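Local coordinates for protein arabinogalactan endo-1,4-beta-galactosidase (Ignisphaera aggregans, PDB 7OSK) that probably hydrolyses internal beta-1,4-galactosidic bonds of arabinogalactan, the chain being its calcium-binding glycosyl hydrolase family 53 catalytic domain, at residues N97-G109 and D139-W153. Sequence-based numbering, arbitrary orientation.
Sequences NDPYDEQGRPYGG and DWWADPSKQSKPKAW
Asp-98 and Asp-139 bring the two irregular loops 97-109 and 139-153 closest, their CA atoms 4.8 Å apart, while Gly-109 and Trp-141 mark a wider second approach. At the first, Asp-98 N gives a weak, bent bond to OD1 of Asp-139. The other oxygen of that carboxylate, OD2, is gripped from opposite faces of its plane: Lys-151 N reaches Asp-139 OD2 nearly straight (2.7 Å, 175°) and Lys-151 NZ joins it in a salt bridge. Bends at chi3 and chi4 bring Lys-151 NZ to Asp-98 OD2 (2.6 Å), above the carboxylate plane, so one lysine links two acids whose like charges would otherwise probably repel. Its CE also lies against Tyr-107 OH. Beside this network, Asn-97 sets ND2 over a face of the Trp-153 indole, 3.4 Å from CZ2, with amide and ring planes 82° apart. At the second approach, Trp-140 NE1 donates to Gly-108 O (3.0 Å); the oxygen lies in the indole plane, although the donor stands above the carbonyl plane. Tyr-107 CB sits over one face of this indole, 3.5 Å from the five-membered ring centroid, and the tyrosine ring turns its edge to that face in a T-shaped pair, planes 73° apart. A leucine in place of Trp-140 would probably leave Gly-108 O without this donor and Tyr-107 without the flat surface it packs on. Trp-141 CD1 covers the opposite face of Trp-140, and Trp-96 meets both indoles. Following strands 90-95 and 130-135, the loops join neighbouring beta-alpha units at the C-terminal end of a TIM barrel, the end that carries the active site in this fold.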
loop_
_atom_site.group_PDB
_atom_site.type_symbol
_atom_site.label_atom_id
_atom_site.label_comp_id
_atom_site.label_asym_id
_atom_site.label_seq_id
_atom_site.Cartn_x
_atom_site.Cartn_y
_atom_site.Cartn_z
ATOM N N ASN A 97 1.495 -10.533 11.053
ATOM C CA ASN A 97 2.336 -11.405 11.861
ATOM C C ASN A 97 1.844 -12.847 11.850
ATOM O O ASN A 97 2.610 -13.768 11.566
ATOM C CB ASN A 97 2.404 -10.890 13.299
ATOM C CG ASN A 97 3.075 -9.532 13.401
ATOM O OD1 ASN A 97 2.989 -8.711 12.488
ATOM N ND2 ASN A 97 3.754 -9.292 14.515
ATOM N N ASP A 98 0.565 -13.030 12.158
ATOM C CA ASP A 98 -0.038 -14.357 12.203
ATOM C C ASP A 98 -1.517 -14.288 11.838
ATOM O O ASP A 98 -2.377 -14.302 12.719
ATOM C CB ASP A 98 0.133 -14.975 13.594
ATOM C CG ASP A 98 -0.448 -16.371 13.688
ATOM O OD1 ASP A 98 -0.393 -17.110 12.685
ATOM O OD2 ASP A 98 -0.961 -16.729 14.767
ATOM N N PRO A 99 -1.819 -14.208 10.531
ATOM C CA PRO A 99 -3.200 -14.127 10.044
ATOM C C PRO A 99 -3.923 -15.478 10.057
ATOM O O PRO A 99 -4.635 -15.824 9.113
ATOM C CB PRO A 99 -3.026 -13.593 8.617
ATOM C CG PRO A 99 -1.700 -14.103 8.194
ATOM C CD PRO A 99 -0.843 -14.100 9.430
ATOM N N TYR A 100 -3.739 -16.223 11.141
ATOM C CA TYR A 100 -4.381 -17.518 11.331
ATOM C C TYR A 100 -4.920 -17.585 12.753
ATOM O O TYR A 100 -4.427 -16.875 13.624
ATOM C CB TYR A 100 -3.392 -18.660 11.082
ATOM C CG TYR A 100 -2.634 -18.546 9.780
ATOM C CD1 TYR A 100 -1.476 -17.787 9.694
ATOM C CD2 TYR A 100 -3.073 -19.205 8.638
ATOM C CE1 TYR A 100 -0.780 -17.681 8.509
ATOM C CE2 TYR A 100 -2.382 -19.105 7.447
ATOM C CZ TYR A 100 -1.236 -18.342 7.389
ATOM O OH TYR A 100 -0.542 -18.237 6.207
ATOM N N ASP A 101 -5.923 -18.425 12.993
ATOM C CA ASP A 101 -6.450 -18.597 14.346
ATOM C C ASP A 101 -5.758 -19.775 15.028
ATOM O O ASP A 101 -4.851 -20.383 14.458
ATOM C CB ASP A 101 -7.974 -18.789 14.330
ATOM C CG ASP A 101 -8.424 -19.925 13.429
ATOM O OD1 ASP A 101 -7.636 -20.863 13.180
ATOM O OD2 ASP A 101 -9.587 -19.879 12.974
ATOM N N GLU A 102 -6.185 -20.093 16.247
ATOM C CA GLU A 102 -5.536 -21.131 17.043
ATOM C C GLU A 102 -5.745 -22.526 16.456
ATOM O O GLU A 102 -5.082 -23.484 16.861
ATOM C CB GLU A 102 -6.047 -21.084 18.486
ATOM C CG GLU A 102 -7.546 -21.308 18.634
ATOM C CD GLU A 102 -8.109 -20.683 19.898
ATOM O OE1 GLU A 102 -7.850 -19.483 20.139
ATOM O OE2 GLU A 102 -8.815 -21.391 20.648
ATOM N N GLN A 103 -6.659 -22.631 15.495
ATOM C CA GLN A 103 -6.931 -23.896 14.820
ATOM C C GLN A 103 -6.203 -23.976 13.479
ATOM O O GLN A 103 -6.405 -24.912 12.707
ATOM C CB GLN A 103 -8.437 -24.068 14.612
ATOM C CG GLN A 103 -9.250 -24.003 15.904
ATOM C CD GLN A 103 -10.537 -23.194 15.771
ATOM O OE1 GLN A 103 -10.970 -22.857 14.667
ATOM N NE2 GLN A 103 -11.151 -22.878 16.906
ATOM N N GLY A 104 -5.360 -22.986 13.203
ATOM C CA GLY A 104 -4.567 -22.971 11.986
ATOM C C GLY A 104 -5.295 -22.425 10.771
ATOM O O GLY A 104 -4.695 -22.280 9.707
ATOM N N ARG A 105 -6.582 -22.120 10.919
ATOM C CA ARG A 105 -7.373 -21.616 9.800
ATOM C C ARG A 105 -7.013 -20.161 9.485
ATOM O O ARG A 105 -6.875 -19.349 10.397
ATOM C CB ARG A 105 -8.870 -21.727 10.099
ATOM C CG ARG A 105 -9.345 -23.138 10.396
ATOM C CD ARG A 105 -10.811 -23.321 10.023
ATOM N NE ARG A 105 -11.688 -22.358 10.690
ATOM C CZ ARG A 105 -12.249 -22.543 11.881
ATOM N NH1 ARG A 105 -12.028 -23.657 12.566
ATOM N NH2 ARG A 105 -13.035 -21.606 12.396
ATOM N N PRO A 106 -6.867 -19.826 8.190
ATOM C CA PRO A 106 -6.483 -18.463 7.797
ATOM C C PRO A 106 -7.614 -17.440 7.931
ATOM O O PRO A 106 -8.780 -17.780 7.747
ATOM C CB PRO A 106 -6.085 -18.627 6.328
ATOM C CG PRO A 106 -6.896 -19.771 5.852
ATOM C CD PRO A 106 -7.010 -20.711 7.019
ATOM N N TYR A 107 -7.256 -16.196 8.238
ATOM C CA TYR A 107 -8.230 -15.116 8.369
ATOM C C TYR A 107 -8.788 -14.694 7.011
ATOM O O TYR A 107 -9.976 -14.390 6.885
ATOM C CB TYR A 107 -7.598 -13.902 9.065
ATOM C CG TYR A 107 -7.331 -14.069 10.550
ATOM C CD1 TYR A 107 -7.880 -15.123 11.271
ATOM C CD2 TYR A 107 -6.536 -13.156 11.235
ATOM C CE1 TYR A 107 -7.640 -15.268 12.626
ATOM C CE2 TYR A 107 -6.289 -13.294 12.589
ATOM C CZ TYR A 107 -6.843 -14.350 13.279
ATOM O OH TYR A 107 -6.602 -14.489 14.627
ATOM N N GLY A 108 -7.921 -14.674 6.001
ATOM C CA GLY A 108 -8.297 -14.246 4.665
ATOM C C GLY A 108 -7.658 -12.920 4.298
ATOM O O GLY A 108 -6.647 -12.523 4.877
ATOM N N GLY A 109 -8.253 -12.230 3.331
ATOM C CA GLY A 109 -7.748 -10.946 2.889
ATOM C C GLY A 109 -6.355 -11.058 2.305
ATOM O O GLY A 109 -5.547 -10.136 2.423
ATOM N N ASP A 139 -2.232 -8.961 13.393
ATOM C CA ASP A 139 -2.455 -10.276 12.798
ATOM C C ASP A 139 -3.381 -10.167 11.594
ATOM O O ASP A 139 -3.478 -11.095 10.796
ATOM C CB ASP A 139 -3.040 -11.256 13.820
ATOM C CG ASP A 139 -1.983 -11.850 14.738
ATOM O OD1 ASP A 139 -0.805 -11.936 14.331
ATOM O OD2 ASP A 139 -2.332 -12.240 15.871
ATOM N N TRP A 140 -4.063 -9.035 11.461
ATOM C CA TRP A 140 -4.927 -8.818 10.308
ATOM C C TRP A 140 -5.019 -7.327 9.978
ATOM O O TRP A 140 -4.118 -6.566 10.327
ATOM C CB TRP A 140 -6.314 -9.413 10.571
ATOM C CG TRP A 140 -6.982 -9.997 9.348
ATOM C CD1 TRP A 140 -6.379 -10.653 8.311
ATOM C CD2 TRP A 140 -8.381 -9.970 9.043
ATOM N NE1 TRP A 140 -7.316 -11.035 7.381
ATOM C CE2 TRP A 140 -8.553 -10.627 7.807
ATOM C CE3 TRP A 140 -9.506 -9.453 9.692
ATOM C CZ2 TRP A 140 -9.801 -10.779 7.209
ATOM C CZ3 TRP A 140 -10.745 -9.603 9.095
ATOM C CH2 TRP A 140 -10.883 -10.261 7.867
ATOM N N TRP A 141 -6.096 -6.921 9.302
ATOM C CA TRP A 141 -6.245 -5.548 8.809
ATOM C C TRP A 141 -5.977 -4.495 9.878
ATOM O O TRP A 141 -6.439 -4.615 11.015
ATOM C CB TRP A 141 -7.651 -5.325 8.248
ATOM C CG TRP A 141 -8.013 -6.228 7.117
ATOM C CD1 TRP A 141 -8.801 -7.335 7.179
ATOM C CD2 TRP A 141 -7.606 -6.103 5.749
ATOM N NE1 TRP A 141 -8.914 -7.910 5.938
ATOM C CE2 TRP A 141 -8.189 -7.171 5.040
ATOM C CE3 TRP A 141 -6.810 -5.188 5.053
ATOM C CZ2 TRP A 141 -7.999 -7.353 3.674
ATOM C CZ3 TRP A 141 -6.623 -5.371 3.696
ATOM C CH2 TRP A 141 -7.214 -6.446 3.022
ATOM N N ALA A 142 -5.227 -3.465 9.497
ATOM C CA ALA A 142 -4.960 -2.338 10.378
ATOM C C ALA A 142 -5.130 -1.018 9.633
ATOM O O ALA A 142 -4.650 -0.854 8.510
ATOM C CB ALA A 142 -3.562 -2.439 10.965
ATOM N N ASP A 143 -5.836 -0.088 10.267
ATOM C CA ASP A 143 -6.040 1.251 9.732
ATOM C C ASP A 143 -6.381 2.155 10.919
ATOM O O ASP A 143 -6.368 1.689 12.056
ATOM C CB ASP A 143 -7.136 1.240 8.665
ATOM C CG ASP A 143 -8.451 0.717 9.187
ATOM O OD1 ASP A 143 -9.106 1.431 9.973
ATOM O OD2 ASP A 143 -8.832 -0.408 8.800
ATOM N N PRO A 144 -6.674 3.446 10.679
ATOM C CA PRO A 144 -6.908 4.322 11.835
ATOM C C PRO A 144 -8.151 4.000 12.666
ATOM O O PRO A 144 -8.411 4.731 13.620
ATOM C CB PRO A 144 -7.047 5.706 11.194
ATOM C CG PRO A 144 -6.278 5.609 9.928
ATOM C CD PRO A 144 -6.543 4.224 9.435
ATOM N N SER A 145 -8.891 2.949 12.324
ATOM C CA SER A 145 -10.076 2.562 13.092
ATOM C C SER A 145 -9.841 1.255 13.854
ATOM O O SER A 145 -10.574 0.934 14.789
ATOM C CB SER A 145 -11.291 2.424 12.174
ATOM O OG SER A 145 -11.163 1.307 11.313
ATOM N N LYS A 146 -8.818 0.509 13.450
ATOM C CA LYS A 146 -8.455 -0.734 14.126
ATOM C C LYS A 146 -6.951 -0.965 14.037
ATOM O O LYS A 146 -6.384 -0.981 12.949
ATOM C CB LYS A 146 -9.221 -1.922 13.527
ATOM C CG LYS A 146 -9.046 -2.104 12.021
ATOM C CD LYS A 146 -10.206 -2.890 11.421
ATOM C CE LYS A 146 -9.999 -3.159 9.937
ATOM N NZ LYS A 146 -10.963 -4.163 9.394
ATOM N N GLN A 147 -6.314 -1.118 15.193
ATOM C CA GLN A 147 -4.881 -1.390 15.268
ATOM C C GLN A 147 -4.625 -2.477 16.305
ATOM O O GLN A 147 -3.967 -2.241 17.318
ATOM C CB GLN A 147 -4.100 -0.121 15.626
ATOM C CG GLN A 147 -4.125 0.965 14.556
ATOM C CD GLN A 147 -3.128 0.722 13.432
ATOM O OE1 GLN A 147 -2.217 -0.098 13.555
ATOM N NE2 GLN A 147 -3.296 1.441 12.329
ATOM N N SER A 148 -5.152 -3.668 16.046
ATOM C CA SER A 148 -5.068 -4.763 17.003
ATOM C C SER A 148 -3.636 -5.248 17.190
ATOM O O SER A 148 -2.944 -5.559 16.218
ATOM C CB SER A 148 -5.945 -5.934 16.557
ATOM O OG SER A 148 -7.312 -5.568 16.530
ATOM N N LYS A 149 -3.191 -5.305 18.442
ATOM C CA LYS A 149 -1.923 -5.950 18.754
ATOM C C LYS A 149 -2.044 -7.422 18.387
ATOM O O LYS A 149 -3.085 -8.028 18.639
ATOM C CB LYS A 149 -1.564 -5.794 20.235
ATOM C CG LYS A 149 -1.346 -4.357 20.672
ATOM C CD LYS A 149 -0.811 -4.265 22.097
ATOM C CE LYS A 149 -1.833 -4.712 23.130
ATOM N NZ LYS A 149 -1.324 -4.535 24.519
ATOM N N PRO A 150 -0.995 -8.002 17.781
ATOM C CA PRO A 150 -1.043 -9.433 17.457
ATOM C C PRO A 150 -1.408 -10.286 18.674
ATOM O O PRO A 150 -1.182 -9.855 19.806
ATOM C CB PRO A 150 0.378 -9.729 16.971
ATOM C CG PRO A 150 0.859 -8.427 16.424
ATOM C CD PRO A 150 0.240 -7.366 17.284
ATOM N N LYS A 151 -1.978 -11.464 18.434
ATOM C CA LYS A 151 -2.493 -12.316 19.504
ATOM C C LYS A 151 -1.467 -12.595 20.596
ATOM O O LYS A 151 -1.815 -12.679 21.774
ATOM C CB LYS A 151 -2.987 -13.644 18.929
ATOM C CG LYS A 151 -4.270 -13.529 18.120
ATOM C CD LYS A 151 -4.652 -14.857 17.486
ATOM C CE LYS A 151 -4.026 -15.044 16.114
ATOM N NZ LYS A 151 -2.546 -15.200 16.126
ATOM N N ALA A 152 -0.203 -12.729 20.204
ATOM C CA ALA A 152 0.855 -13.079 21.146
ATOM C C ALA A 152 1.434 -11.849 21.840
ATOM O O ALA A 152 2.189 -11.974 22.804
ATOM C CB ALA A 152 1.955 -13.841 20.431
ATOM N N TRP A 153 1.078 -10.665 21.347
ATOM C CA TRP A 153 1.555 -9.405 21.920
ATOM C C TRP A 153 0.493 -8.756 22.807
ATOM O O TRP A 153 0.754 -7.750 23.466
ATOM C CB TRP A 153 1.956 -8.430 20.809
ATOM C CG TRP A 153 3.086 -8.901 19.938
ATOM C CD1 TRP A 153 3.691 -10.122 19.965
ATOM C CD2 TRP A 153 3.745 -8.150 18.908
ATOM N NE1 TRP A 153 4.683 -10.181 19.017
ATOM C CE2 TRP A 153 4.738 -8.984 18.355
ATOM C CE3 TRP A 153 3.594 -6.856 18.400
ATOM C CZ2 TRP A 153 5.574 -8.567 17.322
ATOM C CZ3 TRP A 153 4.424 -6.445 17.373
ATOM C CH2 TRP A 153 5.401 -7.298 16.846
#